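Local coordinates for lombricine kinase (Urechis caupo, PDB 3JPZ), which probably catalyses the reversible transfer of the phosphoryl group of ATP to the guanidino group of lombricine, as a dimeric phosphagen kinase, at residues A9-Y14 and L25-Y30; P96-S101 and K331-F336; E137-E142 and P199-I204; H287-H292 and Q352-G357. One frame throughout, in Å; residues are numbered along the deposited sequence.

Contact 1 (A9-Y14 and L25-Y30)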
loop_
_atom_site.group_PDB
_atom_site.type_symbol
_atom_site.label_atom_id
_atom_site.label_comp_id
_atom_site.label_asym_id
_atom_site.label_seq_id
_atom_site.Cartn_x
_atom_site.Cartn_y
_atom_site.Cartn_z
ATOM N N ALA A 9 -3.120 23.221 5.792
ATOM C CA ALA A 9 -2.421 22.206 6.562
ATOM C C ALA A 9 -2.163 20.958 5.713
ATOM O O ALA A 9 -1.235 20.187 5.978
ATOM C CB ALA A 9 -3.240 21.841 7.798
ATOM N N ASN A 10 -2.981 20.771 4.683
ATOM C CA ASN A 10 -3.043 19.500 3.980
ATOM C C ASN A 10 -2.452 19.495 2.582
ATOM O O ASN A 10 -2.337 18.443 1.963
ATOM C CB ASN A 10 -4.491 19.036 3.910
ATOM C CG ASN A 10 -4.941 18.379 5.198
ATOM O OD1 ASN A 10 -4.463 17.306 5.558
ATOM N ND2 ASN A 10 -5.872 19.013 5.893
ATOM N N PHE A 11 -2.076 20.663 2.086
ATOM C CA PHE A 11 -1.628 20.771 0.714
ATOM C C PHE A 11 -0.378 19.936 0.512
ATOM O O PHE A 11 0.588 20.079 1.248
ATOM C CB PHE A 11 -1.359 22.234 0.363
ATOM C CG PHE A 11 -1.014 22.461 -1.079
ATOM C CD1 PHE A 11 -1.930 22.186 -2.079
ATOM C CD2 PHE A 11 0.228 22.971 -1.433
ATOM C CE1 PHE A 11 -1.609 22.408 -3.412
ATOM C CE2 PHE A 11 0.548 23.196 -2.756
ATOM C CZ PHE A 11 -0.366 22.913 -3.744
ATOM N N PRO A 12 -0.400 19.037 -0.475
ATOM C CA PRO A 12 0.793 18.238 -0.753
ATOM C C PRO A 12 1.986 19.112 -1.084
ATOM O O PRO A 12 1.810 20.216 -1.580
ATOM C CB PRO A 12 0.392 17.420 -1.982
ATOM C CG PRO A 12 -1.098 17.325 -1.899
ATOM C CD PRO A 12 -1.556 18.610 -1.281
ATOM N N ASP A 13 3.178 18.609 -0.796
ATOM C CA ASP A 13 4.411 19.242 -1.220
ATOM C C ASP A 13 4.842 18.563 -2.505
ATOM O O ASP A 13 5.321 17.429 -2.493
ATOM C CB ASP A 13 5.494 19.084 -0.148
ATOM C CG ASP A 13 6.806 19.716 -0.554
ATOM O OD1 ASP A 13 6.874 20.273 -1.671
ATOM O OD2 ASP A 13 7.764 19.664 0.246
ATOM N N TYR A 14 4.654 19.252 -3.620
ATOM C CA TYR A 14 4.919 18.658 -4.915
ATOM C C TYR A 14 6.345 18.944 -5.376
ATOM O O TYR A 14 6.679 18.729 -6.531
ATOM C CB TYR A 14 3.898 19.141 -5.948
ATOM C CG TYR A 14 2.575 18.411 -5.829
ATOM C CD1 TYR A 14 1.423 19.064 -5.418
ATOM C CD2 TYR A 14 2.494 17.050 -6.097
ATOM C CE1 TYR A 14 0.215 18.382 -5.305
ATOM C CE2 TYR A 14 1.293 16.361 -5.978
ATOM C CZ TYR A 14 0.162 17.029 -5.581
ATOM O OH TYR A 14 -1.027 16.326 -5.464
ATOM N N LEU A 25 -2.532 21.109 -9.844
ATOM C CA LEU A 25 -3.200 21.248 -8.556
ATOM C C LEU A 25 -2.464 22.263 -7.697
ATOM O O LEU A 25 -1.708 21.897 -6.803
ATOM C CB LEU A 25 -3.266 19.903 -7.823
ATOM C CG LEU A 25 -4.023 19.938 -6.493
ATOM C CD1 LEU A 25 -5.476 20.351 -6.699
ATOM C CD2 LEU A 25 -3.947 18.598 -5.795
ATOM N N ASN A 26 -2.670 23.540 -7.992
ATOM C CA ASN A 26 -2.115 24.608 -7.180
ATOM C C ASN A 26 -2.984 24.773 -5.947
ATOM O O ASN A 26 -4.092 24.242 -5.899
ATOM C CB ASN A 26 -2.042 25.908 -7.979
ATOM C CG ASN A 26 -3.386 26.331 -8.530
ATOM O OD1 ASN A 26 -4.421 26.139 -7.898
ATOM N ND2 ASN A 26 -3.374 26.921 -9.716
ATOM N N PHE A 27 -2.489 25.500 -4.950
ATOM C CA PHE A 27 -3.164 25.560 -3.659
ATOM C C PHE A 27 -4.615 26.007 -3.758
ATOM O O PHE A 27 -5.453 25.643 -2.932
ATOM C CB PHE A 27 -2.458 26.511 -2.705
ATOM C CG PHE A 27 -3.209 26.705 -1.423
ATOM C CD1 PHE A 27 -3.293 25.673 -0.501
ATOM C CD2 PHE A 27 -3.880 27.890 -1.165
ATOM C CE1 PHE A 27 -4.003 25.827 0.660
ATOM C CE2 PHE A 27 -4.591 28.052 0.001
ATOM C CZ PHE A 27 -4.654 27.022 0.915
ATOM N N GLU A 28 -4.891 26.820 -4.764
ATOM C CA GLU A 28 -6.187 27.460 -4.914
ATOM C C GLU A 28 -7.229 26.442 -5.354
ATOM O O GLU A 28 -8.314 26.354 -4.781
ATOM C CB GLU A 28 -6.077 28.596 -5.926
ATOM C CG GLU A 28 -5.242 29.784 -5.434
ATOM C CD GLU A 28 -3.749 29.486 -5.351
ATOM O OE1 GLU A 28 -3.235 28.694 -6.173
ATOM O OE2 GLU A 28 -3.083 30.056 -4.461
ATOM N N MET A 29 -6.892 25.672 -6.381
ATOM C CA MET A 29 -7.717 24.550 -6.792
ATOM C C MET A 29 -7.888 23.598 -5.614
ATOM O O MET A 29 -9.000 23.178 -5.299
ATOM C CB MET A 29 -7.063 23.820 -7.961
ATOM C CG MET A 29 -7.786 22.558 -8.386
ATOM S SD MET A 29 -6.987 21.760 -9.781
ATOM C CE MET A 29 -6.923 23.107 -10.954
ATOM N N TYR A 30 -6.779 23.270 -4.961
ATOM C CA TYR A 30 -6.808 22.375 -3.812
ATOM C C TYR A 30 -7.808 22.867 -2.781
ATOM O O TYR A 30 -8.581 22.086 -2.236
ATOM C CB TYR A 30 -5.426 22.263 -3.172
ATOM C CG TYR A 30 -5.360 21.220 -2.086
ATOM C CD1 TYR A 30 -5.435 19.866 -2.396
ATOM C CD2 TYR A 30 -5.220 21.580 -0.751
ATOM C CE1 TYR A 30 -5.372 18.907 -1.411
ATOM C CE2 TYR A 30 -5.162 20.616 0.249
ATOM C CZ TYR A 30 -5.237 19.288 -0.088
ATOM O OH TYR A 30 -5.185 18.324 0.890
#
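Phe11, Phe27 and Tyr30 form an aromatic cluster in the small, N-terminal part of the phosphagen kinase fold, where the chain leaving helix 7-10 packs against the start of helix 27-33. Phe11 is the hub. Its CG stands anti to the backbone N (chi1 -175°), which carries the ring from the chain just past the helix end across to 25-30. One face of this ring receives Phe27: CA of Phe27 lies 4.0 Å from the Phe11 ring centroid as a CH-pi contact, and the Phe27 ring turns its edge to the face of Phe11, planes at 86°, in a T-shaped pair. Phe11 in turn presents its own edge to the face of Tyr30, an offset edge-to-face pair with centroids 5.4 Å apart, and CD1 of Phe11 comes within 3.6 Å of CG of Tyr30. At that rim CE1 of Phe11 also meets the backbone O of Leu25 at 3.4 Å, near the ring plane. Pro12 lays CD over one face of the Tyr30 ring, 4.1 Å from its centroid. The hydroxyl of Tyr30 is hydrogen-bonded to Asp45, and Ile48 of helix 44-53 packs on Pro12, Tyr14 and Leu25. NH1 and NH2 of Arg139 of the second subunit donate hydrogen bonds to the backbone O of Ala9 and Phe11, respectively, so the chain that carries Phe11 is also part of the dimer interface. Helix 27-33 starts at its N-cap Asn26, whose OD1 accepts from Met29 N. Beyond the cluster, OH of Tyr14 is hydrogen-bonded to OG of Ser51 and touches CD2 of Leu25 at 3.7 Å.

Contact 2 (P96-S101 and K331-F336)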
loop_
_atom_site.group_PDB
_atom_site.type_symbol
_atom_site.label_atom_id
_atom_site.label_comp_id
_atom_site.label_asym_id
_atom_site.label_seq_id
_atom_site.Cartn_x
_atom_site.Cartn_y
_atom_site.Cartn_z
ATOM N N PRO A 96 -19.682 5.499 -28.858
ATOM C CA PRO A 96 -18.994 4.216 -29.025
ATOM C C PRO A 96 -19.307 3.587 -30.375
ATOM O O PRO A 96 -20.451 3.628 -30.820
ATOM C CB PRO A 96 -19.573 3.352 -27.899
ATOM C CG PRO A 96 -20.191 4.308 -26.939
ATOM C CD PRO A 96 -20.640 5.474 -27.743
ATOM N N ASP A 97 -18.291 3.025 -31.017
ATOM C CA ASP A 97 -18.471 2.312 -32.273
ATOM C C ASP A 97 -17.816 0.933 -32.201
ATOM O O ASP A 97 -16.610 0.790 -32.391
ATOM C CB ASP A 97 -17.873 3.112 -33.424
ATOM C CG ASP A 97 -18.228 2.533 -34.780
ATOM O OD1 ASP A 97 -18.916 1.495 -34.824
ATOM O OD2 ASP A 97 -17.824 3.114 -35.805
ATOM N N LEU A 98 -18.624 -0.079 -31.912
ATOM C CA LEU A 98 -18.156 -1.455 -31.851
ATOM C C LEU A 98 -18.570 -2.227 -33.099
ATOM O O LEU A 98 -18.821 -3.430 -33.036
ATOM C CB LEU A 98 -18.744 -2.150 -30.616
ATOM C CG LEU A 98 -18.490 -1.442 -29.293
ATOM C CD1 LEU A 98 -19.201 -2.145 -28.116
ATOM C CD2 LEU A 98 -16.985 -1.347 -29.053
ATOM N N ASP A 99 -18.650 -1.535 -34.232
ATOM C CA ASP A 99 -19.176 -2.148 -35.444
ATOM C C ASP A 99 -18.045 -2.668 -36.323
ATOM O O ASP A 99 -17.510 -1.950 -37.174
ATOM C CB ASP A 99 -20.057 -1.165 -36.215
ATOM C CG ASP A 99 -20.813 -1.830 -37.344
ATOM O OD1 ASP A 99 -20.536 -3.017 -37.622
ATOM O OD2 ASP A 99 -21.678 -1.168 -37.953
ATOM N N ALA A 100 -17.699 -3.932 -36.100
ATOM C CA ALA A 100 -16.635 -4.603 -36.831
ATOM C C ALA A 100 -16.850 -4.578 -38.338
ATOM O O ALA A 100 -15.891 -4.439 -39.092
ATOM C CB ALA A 100 -16.506 -6.035 -36.348
ATOM N N SER A 101 -18.097 -4.720 -38.778
ATOM C CA SER A 101 -18.400 -4.716 -40.211
ATOM C C SER A 101 -17.930 -3.430 -40.899
ATOM O O SER A 101 -17.739 -3.403 -42.115
ATOM C CB SER A 101 -19.901 -4.926 -40.452
ATOM O OG SER A 101 -20.648 -3.742 -40.222
ATOM N N LYS A 331 -10.902 9.181 -30.856
ATOM C CA LYS A 331 -11.353 8.261 -31.891
ATOM C C LYS A 331 -12.244 7.214 -31.244
ATOM O O LYS A 331 -12.089 6.909 -30.066
ATOM C CB LYS A 331 -10.151 7.588 -32.567
ATOM C CG LYS A 331 -9.205 8.578 -33.222
ATOM C CD LYS A 331 -8.058 7.884 -33.917
ATOM C CE LYS A 331 -7.066 8.904 -34.479
ATOM N NZ LYS A 331 -7.588 9.594 -35.686
ATOM N N SER A 332 -13.174 6.662 -32.009
ATOM C CA SER A 332 -14.028 5.606 -31.487
ATOM C C SER A 332 -13.267 4.281 -31.448
ATOM O O SER A 332 -12.136 4.189 -31.923
ATOM C CB SER A 332 -15.284 5.452 -32.339
ATOM O OG SER A 332 -14.967 4.889 -33.599
ATOM N N GLU A 333 -13.896 3.263 -30.871
ATOM C CA GLU A 333 -13.294 1.938 -30.742
ATOM C C GLU A 333 -13.011 1.359 -32.119
ATOM O O GLU A 333 -11.936 0.822 -32.375
ATOM C CB GLU A 333 -14.231 1.000 -29.983
ATOM C CG GLU A 333 -14.449 1.372 -28.533
ATOM C CD GLU A 333 -15.595 2.337 -28.336
ATOM O OE1 GLU A 333 -16.165 2.797 -29.343
ATOM O OE2 GLU A 333 -15.926 2.633 -27.167
ATOM N N ARG A 334 -13.994 1.485 -33.004
ATOM C CA ARG A 334 -13.864 1.008 -34.368
ATOM C C ARG A 334 -12.734 1.757 -35.065
ATOM O O ARG A 334 -11.934 1.156 -35.761
ATOM C CB ARG A 334 -15.184 1.172 -35.117
ATOM C CG ARG A 334 -15.191 0.600 -36.524
ATOM C CD ARG A 334 -14.673 1.591 -37.543
ATOM N NE ARG A 334 -15.459 2.818 -37.526
ATOM C CZ ARG A 334 -15.275 3.852 -38.340
ATOM N NH1 ARG A 334 -14.324 3.828 -39.263
ATOM N NH2 ARG A 334 -16.051 4.918 -38.224
ATOM N N GLU A 335 -12.652 3.063 -34.849
ATOM C CA GLU A 335 -11.604 3.867 -35.481
ATOM C C GLU A 335 -10.201 3.497 -35.012
ATOM O O GLU A 335 -9.254 3.512 -35.801
ATOM C CB GLU A 335 -11.848 5.358 -35.246
ATOM C CG GLU A 335 -12.935 5.944 -36.143
ATOM C CD GLU A 335 -13.143 7.435 -35.930
ATOM O OE1 GLU A 335 -13.107 7.895 -34.767
ATOM O OE2 GLU A 335 -13.352 8.150 -36.931
ATOM N N PHE A 336 -10.059 3.169 -33.734
ATOM C CA PHE A 336 -8.753 2.812 -33.202
ATOM C C PHE A 336 -8.273 1.501 -33.785
ATOM O O PHE A 336 -7.085 1.346 -34.087
ATOM C CB PHE A 336 -8.787 2.728 -31.679
ATOM C CG PHE A 336 -8.519 4.033 -31.004
ATOM C CD1 PHE A 336 -9.425 4.565 -30.115
ATOM C CD2 PHE A 336 -7.351 4.733 -31.268
ATOM C CE1 PHE A 336 -9.172 5.768 -29.489
ATOM C CE2 PHE A 336 -7.093 5.941 -30.647
ATOM C CZ PHE A 336 -8.006 6.455 -29.751
HETATM O O HOH W 1 -17.030 5.501 -35.467
#
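Asp97 meets Ser332, Glu333 and Arg334 through charge, hydrogen bonds and a little apolar packing, tying the loop between helix 73-83 and strand 113-122 to the first turn of helix 333-355. The salt bridge joins OD2 of Asp97 to NE of Arg334 at 2.9 Å. It is nearly straight (170°) and lies in the guanidinium plane, but reaches the carboxylate from above, the two planes standing 71° apart. Bends at chi2 and chi3 fold Arg334 back so that NE faces Asp97. A water adds a second link, donating to OD2 of Asp97, accepting from NH2 of Arg334 and also hydrogen-bonded to OG of Ser332. The other hydrogen bonds across the contact start from backbone N-H groups: Asp97 N gives to the side-chain OE1 of Glu333 at 2.7 Å, and Arg334 N weakly to the backbone O of Asp97. Locally, OD1 of Asp97 accepts from Asp99 N in an Asx turn, and Ser332 and Glu335 form a capping box. The apolar share is small, CD2 of Leu98 lying 3.7 Å from CB of Glu333. With Arg334, a water and a salt bridge from Lys102 all on OD2, the Asp97 carboxylate is probably held in its charged form.

Contact 3 (E137-E142 and P199-I204)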
loop_
_atom_site.group_PDB
_atom_site.type_symbol
_atom_site.label_atom_id
_atom_site.label_comp_id
_atom_site.label_asym_id
_atom_site.label_seq_id
_atom_site.Cartn_x
_atom_site.Cartn_y
_atom_site.Cartn_z
ATOM N N GLU A 137 -19.230 -3.705 -1.949
ATOM C CA GLU A 137 -19.401 -3.142 -3.272
ATOM C C GLU A 137 -18.706 -4.030 -4.290
ATOM O O GLU A 137 -19.255 -4.332 -5.344
ATOM C CB GLU A 137 -18.795 -1.743 -3.331
ATOM C CG GLU A 137 -19.696 -0.637 -2.829
ATOM C CD GLU A 137 -19.071 0.732 -3.022
ATOM O OE1 GLU A 137 -18.045 1.013 -2.370
ATOM O OE2 GLU A 137 -19.605 1.523 -3.822
ATOM N N ARG A 138 -17.496 -4.457 -3.951
ATOM C CA ARG A 138 -16.644 -5.195 -4.872
ATOM C C ARG A 138 -17.245 -6.547 -5.180
ATOM O O ARG A 138 -17.165 -7.032 -6.308
ATOM C CB ARG A 138 -15.256 -5.384 -4.257
ATOM C CG ARG A 138 -14.171 -5.736 -5.258
ATOM C CD ARG A 138 -12.867 -6.082 -4.555
ATOM N NE ARG A 138 -12.214 -4.900 -3.999
ATOM C CZ ARG A 138 -12.085 -4.634 -2.700
ATOM N NH1 ARG A 138 -12.549 -5.468 -1.781
ATOM N NH2 ARG A 138 -11.474 -3.526 -2.322
ATOM N N ARG A 139 -17.828 -7.164 -4.159
ATOM C CA ARG A 139 -18.500 -8.438 -4.327
ATOM C C ARG A 139 -19.716 -8.264 -5.218
ATOM O O ARG A 139 -20.077 -9.179 -5.937
ATOM C CB ARG A 139 -18.930 -9.010 -2.973
ATOM C CG ARG A 139 -17.802 -9.642 -2.182
ATOM C CD ARG A 139 -18.109 -9.594 -0.702
ATOM N NE ARG A 139 -17.007 -10.096 0.112
ATOM C CZ ARG A 139 -17.048 -10.187 1.435
ATOM N NH1 ARG A 139 -18.142 -9.810 2.095
ATOM N NH2 ARG A 139 -15.998 -10.659 2.094
ATOM N N GLU A 140 -20.345 -7.093 -5.149
ATOM C CA GLU A 140 -21.493 -6.769 -5.991
ATOM C C GLU A 140 -21.067 -6.578 -7.446
ATOM O O GLU A 140 -21.776 -6.984 -8.355
ATOM C CB GLU A 140 -22.208 -5.518 -5.477
ATOM C CG GLU A 140 -23.371 -5.047 -6.349
ATOM C CD GLU A 140 -24.514 -6.045 -6.409
ATOM O OE1 GLU A 140 -24.444 -7.072 -5.708
ATOM O OE2 GLU A 140 -25.482 -5.803 -7.162
ATOM N N VAL A 141 -19.915 -5.955 -7.672
ATOM C CA VAL A 141 -19.352 -5.923 -9.018
ATOM C C VAL A 141 -19.138 -7.352 -9.516
ATOM O O VAL A 141 -19.635 -7.732 -10.578
ATOM C CB VAL A 141 -18.001 -5.184 -9.088
ATOM C CG1 VAL A 141 -17.434 -5.312 -10.477
ATOM C CG2 VAL A 141 -18.160 -3.726 -8.723
ATOM N N GLU A 142 -18.408 -8.149 -8.743
ATOM C CA GLU A 142 -18.137 -9.528 -9.126
ATOM C C GLU A 142 -19.432 -10.294 -9.389
ATOM O O GLU A 142 -19.504 -11.094 -10.314
ATOM C CB GLU A 142 -17.338 -10.260 -8.050
ATOM C CG GLU A 142 -17.054 -11.727 -8.395
ATOM C CD GLU A 142 -16.467 -12.500 -7.235
ATOM O OE1 GLU A 142 -16.907 -12.282 -6.088
ATOM O OE2 GLU A 142 -15.564 -13.328 -7.462
ATOM N N PRO A 199 -7.444 -11.597 -2.521
ATOM C CA PRO A 199 -8.117 -11.485 -3.816
ATOM C C PRO A 199 -9.630 -11.685 -3.728
ATOM O O PRO A 199 -10.236 -12.271 -4.626
ATOM C CB PRO A 199 -7.542 -12.665 -4.589
ATOM C CG PRO A 199 -7.083 -13.670 -3.501
ATOM C CD PRO A 199 -7.298 -13.013 -2.160
ATOM N N ASP A 200 -10.229 -11.228 -2.642
ATOM C CA ASP A 200 -11.671 -11.308 -2.478
ATOM C C ASP A 200 -12.403 -10.617 -3.630
ATOM O O ASP A 200 -12.156 -9.444 -3.923
ATOM C CB ASP A 200 -12.070 -10.664 -1.158
ATOM C CG ASP A 200 -13.517 -10.900 -0.822
ATOM O OD1 ASP A 200 -14.380 -10.649 -1.689
ATOM O OD2 ASP A 200 -13.777 -11.342 0.308
ATOM N N ALA A 201 -13.292 -11.360 -4.284
ATOM C CA ALA A 201 -14.089 -10.841 -5.394
ATOM C C ALA A 201 -13.237 -10.510 -6.624
ATOM O O ALA A 201 -13.630 -9.697 -7.455
ATOM C CB ALA A 201 -14.885 -9.621 -4.954
ATOM N N ARG A 202 -12.072 -11.134 -6.731
ATOM C CA ARG A 202 -11.280 -11.069 -7.962
ATOM C C ARG A 202 -11.464 -12.375 -8.694
ATOM O O ARG A 202 -11.599 -13.419 -8.062
ATOM C CB ARG A 202 -9.796 -10.880 -7.667
ATOM C CG ARG A 202 -9.391 -9.450 -7.474
ATOM C CD ARG A 202 -10.110 -8.846 -6.285
ATOM N NE ARG A 202 -9.650 -7.487 -6.048
ATOM C CZ ARG A 202 -9.505 -6.932 -4.850
ATOM N NH1 ARG A 202 -9.789 -7.618 -3.755
ATOM N NH2 ARG A 202 -9.061 -5.689 -4.754
ATOM N N GLY A 203 -11.475 -12.332 -10.017
ATOM C CA GLY A 203 -11.614 -13.556 -10.774
ATOM C C GLY A 203 -11.282 -13.440 -12.240
ATOM O O GLY A 203 -11.126 -12.351 -12.790
ATOM N N ILE A 204 -11.174 -14.603 -12.867
ATOM C CA ILE A 204 -10.905 -14.705 -14.281
ATOM C C ILE A 204 -12.000 -15.535 -14.914
ATOM O O ILE A 204 -12.236 -16.670 -14.512
ATOM C CB ILE A 204 -9.565 -15.402 -14.529
ATOM C CG1 ILE A 204 -8.430 -14.624 -13.853
ATOM C CG2 ILE A 204 -9.326 -15.554 -16.020
ATOM C CD1 ILE A 204 -7.134 -15.404 -13.743
HETATM O O HOH W 2 -14.599 -7.583 -1.888
#
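Arg139 leaves helix 135-149 with CG opposite the carbonyl carbon (chi1 -78°) and runs extended to NE, while CG of Asp200 points away from its own backbone N; the two charged ends meet side-on. NE of Arg139 gives to OD1 of Asp200 at 3.2 Å and NH2 of Arg139 to OD2 of Asp200 at 2.9 Å, both on the syn side, with the planes 30° apart; the same guanidinium also bonds to Ala9 and Phe11 of the second subunit. CB of Ala201 rests on the helix, 3.7 Å from O of Arg138. OE1 of Glu142 approaches CA of Ala201 at 3.2 Å, and its OE2 is hydrogen-bonded to OH of Tyr160. The Arg138 and Arg202 guanidinium groups stack offset and nearly parallel (planes 9° apart), CD of Arg138 over the centre of the Arg202 group and NE of Arg138 3.3 Å from NH2 of Arg202, two donors. Asp197 for Arg138, and backbone O atoms of Asp200, Asn217 and Arg196 for Arg202, are acceptors that probably ease the closeness of like charges. A water joins NH1 of Arg138 to OD1 of Asp200. The type II beta turn Pro199-Arg202 leads into strand 203-207 of the large antiparallel sheet of the phosphagen kinase catalytic domain.

Contact 4 (H287-H292 and Q352-G357)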
loop_
_atom_site.group_PDB
_atom_site.type_symbol
_atom_site.label_atom_id
_atom_site.label_comp_id
_atom_site.label_asym_id
_atom_site.label_seq_id
_atom_site.Cartn_x
_atom_site.Cartn_y
_atom_site.Cartn_z
ATOM N N HIS A 287 11.481 -8.378 -38.934
ATOM C CA HIS A 287 12.912 -8.648 -38.938
ATOM C C HIS A 287 13.704 -7.438 -39.414
ATOM O O HIS A 287 14.588 -6.951 -38.724
ATOM C CB HIS A 287 13.224 -9.862 -39.817
ATOM C CG HIS A 287 12.670 -11.149 -39.286
ATOM N ND1 HIS A 287 13.015 -11.655 -38.051
ATOM C CD2 HIS A 287 11.807 -12.041 -39.829
ATOM C CE1 HIS A 287 12.381 -12.798 -37.853
ATOM N NE2 HIS A 287 11.647 -13.056 -38.919
ATOM N N GLN A 288 13.356 -6.939 -40.588
ATOM C CA GLN A 288 14.152 -5.921 -41.257
ATOM C C GLN A 288 13.851 -4.534 -40.730
ATOM O O GLN A 288 14.752 -3.721 -40.543
ATOM C CB GLN A 288 13.887 -5.969 -42.762
ATOM C CG GLN A 288 14.335 -7.260 -43.401
ATOM C CD GLN A 288 15.726 -7.643 -42.957
ATOM O OE1 GLN A 288 16.681 -6.894 -43.165
ATOM N NE2 GLN A 288 15.851 -8.806 -42.322
ATOM N N LEU A 289 12.579 -4.273 -40.474
ATOM C CA LEU A 289 12.129 -2.911 -40.203
ATOM C C LEU A 289 12.617 -2.441 -38.838
ATOM O O LEU A 289 12.882 -1.258 -38.630
ATOM C CB LEU A 289 10.606 -2.828 -40.288
ATOM C CG LEU A 289 10.037 -1.414 -40.204
ATOM C CD1 LEU A 289 10.616 -0.549 -41.318
ATOM C CD2 LEU A 289 8.522 -1.437 -40.264
ATOM N N SER A 290 12.741 -3.384 -37.913
ATOM C CA SER A 290 13.199 -3.083 -36.568
ATOM C C SER A 290 14.687 -2.742 -36.548
ATOM O O SER A 290 15.191 -2.190 -35.572
ATOM C CB SER A 290 12.948 -4.270 -35.652
ATOM O OG SER A 290 13.560 -5.437 -36.164
ATOM N N LYS A 291 15.389 -3.091 -37.619
ATOM C CA LYS A 291 16.789 -2.715 -37.757
ATOM C C LYS A 291 16.906 -1.402 -38.520
ATOM O O LYS A 291 17.995 -0.840 -38.646
ATOM C CB LYS A 291 17.573 -3.802 -38.490
ATOM C CG LYS A 291 17.344 -5.206 -37.968
ATOM C CD LYS A 291 18.180 -6.228 -38.742
ATOM C CE LYS A 291 17.612 -7.644 -38.633
ATOM N NZ LYS A 291 17.160 -8.000 -37.255
ATOM N N HIS A 292 15.779 -0.917 -39.033
ATOM C CA HIS A 292 15.774 0.320 -39.803
ATOM C C HIS A 292 15.936 1.526 -38.876
ATOM O O HIS A 292 15.267 1.614 -37.844
ATOM C CB HIS A 292 14.485 0.454 -40.615
ATOM C CG HIS A 292 14.554 1.505 -41.682
ATOM N ND1 HIS A 292 14.308 2.837 -41.432
ATOM C CD2 HIS A 292 14.853 1.420 -43.001
ATOM C CE1 HIS A 292 14.444 3.528 -42.552
ATOM N NE2 HIS A 292 14.777 2.692 -43.519
ATOM N N GLN A 352 8.207 -5.871 -46.128
ATOM C CA GLN A 352 8.313 -6.613 -47.381
ATOM C C GLN A 352 9.241 -5.888 -48.339
ATOM O O GLN A 352 10.067 -6.515 -49.004
ATOM C CB GLN A 352 6.929 -6.823 -48.004
ATOM C CG GLN A 352 6.040 -7.693 -47.139
ATOM C CD GLN A 352 4.583 -7.712 -47.568
ATOM O OE1 GLN A 352 4.018 -6.706 -48.011
ATOM N NE2 GLN A 352 3.957 -8.863 -47.410
ATOM N N ALA A 353 9.106 -4.567 -48.395
ATOM C CA ALA A 353 9.988 -3.733 -49.195
ATOM C C ALA A 353 11.451 -4.010 -48.877
ATOM O O ALA A 353 12.264 -4.161 -49.785
ATOM C CB ALA A 353 9.676 -2.270 -48.963
ATOM N N LEU A 354 11.776 -4.064 -47.587
ATOM C CA LEU A 354 13.141 -4.301 -47.130
ATOM C C LEU A 354 13.575 -5.738 -47.392
ATOM O O LEU A 354 14.743 -5.997 -47.665
ATOM C CB LEU A 354 13.255 -4.010 -45.632
ATOM C CG LEU A 354 12.994 -2.566 -45.205
ATOM C CD1 LEU A 354 12.825 -2.471 -43.697
ATOM C CD2 LEU A 354 14.125 -1.660 -45.682
ATOM N N GLU A 355 12.631 -6.666 -47.283
ATOM C CA GLU A 355 12.893 -8.068 -47.584
ATOM C C GLU A 355 13.323 -8.205 -49.037
ATOM O O GLU A 355 14.114 -9.083 -49.381
ATOM C CB GLU A 355 11.643 -8.919 -47.340
ATOM C CG GLU A 355 11.319 -9.157 -45.882
ATOM C CD GLU A 355 9.978 -9.862 -45.694
ATOM O OE1 GLU A 355 9.185 -9.896 -46.651
ATOM O OE2 GLU A 355 9.719 -10.393 -44.599
ATOM N N ALA A 356 12.795 -7.327 -49.886
ATOM C CA ALA A 356 13.114 -7.344 -51.308
ATOM C C ALA A 356 14.364 -6.522 -51.606
ATOM O O ALA A 356 14.805 -6.451 -52.747
ATOM C CB ALA A 356 11.942 -6.824 -52.113
ATOM N N GLY A 357 14.925 -5.899 -50.574
ATOM C CA GLY A 357 16.132 -5.106 -50.716
ATOM C C GLY A 357 15.863 -3.708 -51.242
ATOM O O GLY A 357 16.724 -3.106 -51.879
#
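Leu354, in the last turn of helix 333-355, reaches across to the short 3-10 segment that follows strand 279-285. Its CB meets CB of Gln288 at 3.5 Å, and the Gln288 CG lies a little farther off; the two side chains run antiparallel past one another. From there CG stands anti to the carbonyl carbon (chi1 -63°), and the branch splits between two neighbours. CD1 goes to Leu289, 3.6 Å from its CA and 3.8 Å from its CD1, the two side chains nearly perpendicular. CD2 turns to the His292 ring, where CD2 of His292 lies 4.1 Å away, an oblique approach. Beside this apolar patch, CG of Glu355 comes to 4.3 Å from CG of Gln288, while its OE1 is hydrogen-bonded to Tyr112. No hydrogen bond joins the two segments; the polar link comes one turn earlier, where the carboxylate of Glu351 accepts from the backbone N atoms of Gln288 and Leu289. Past Leu354 the helix closes in a Schellman motif, the N of Gly357 bonding back to O of Leu354. Leu289 also packs on Leu347 and Met350 of helix 333-355 and on Phe295 and Ile298 of helix 295-301, and Ile360 touches both Leu354 and His292. The 3-10 segment thus sits between the C-terminal end of one helix and the start of another, just beyond a strand of the central sheet.

Contacts 2 and 4 share helix 333-355, the first at its start and the second at its end, with centres about 31 Å apart. Contact 3 is nested in the chain loop closed by contact 2 and lies about 47 Å from contact 4, centre to centre, on the opposite side of the chain's centre. Contact 1 is about 34 Å from contact 3, centre to centre, yet the dimer brings contact 3 of one subunit against contact 1 of the other. Contact 2 lies nearest the nucleotide site, the side chain of Glu333 about 7 Å from that of Ile118 (predicted, ATP); Arg202 is about 11 Å from ADP-binding Arg223 and Leu289 about 11 Å from Val282 (predicted, ATP), between side chains. Contact 1 lies away.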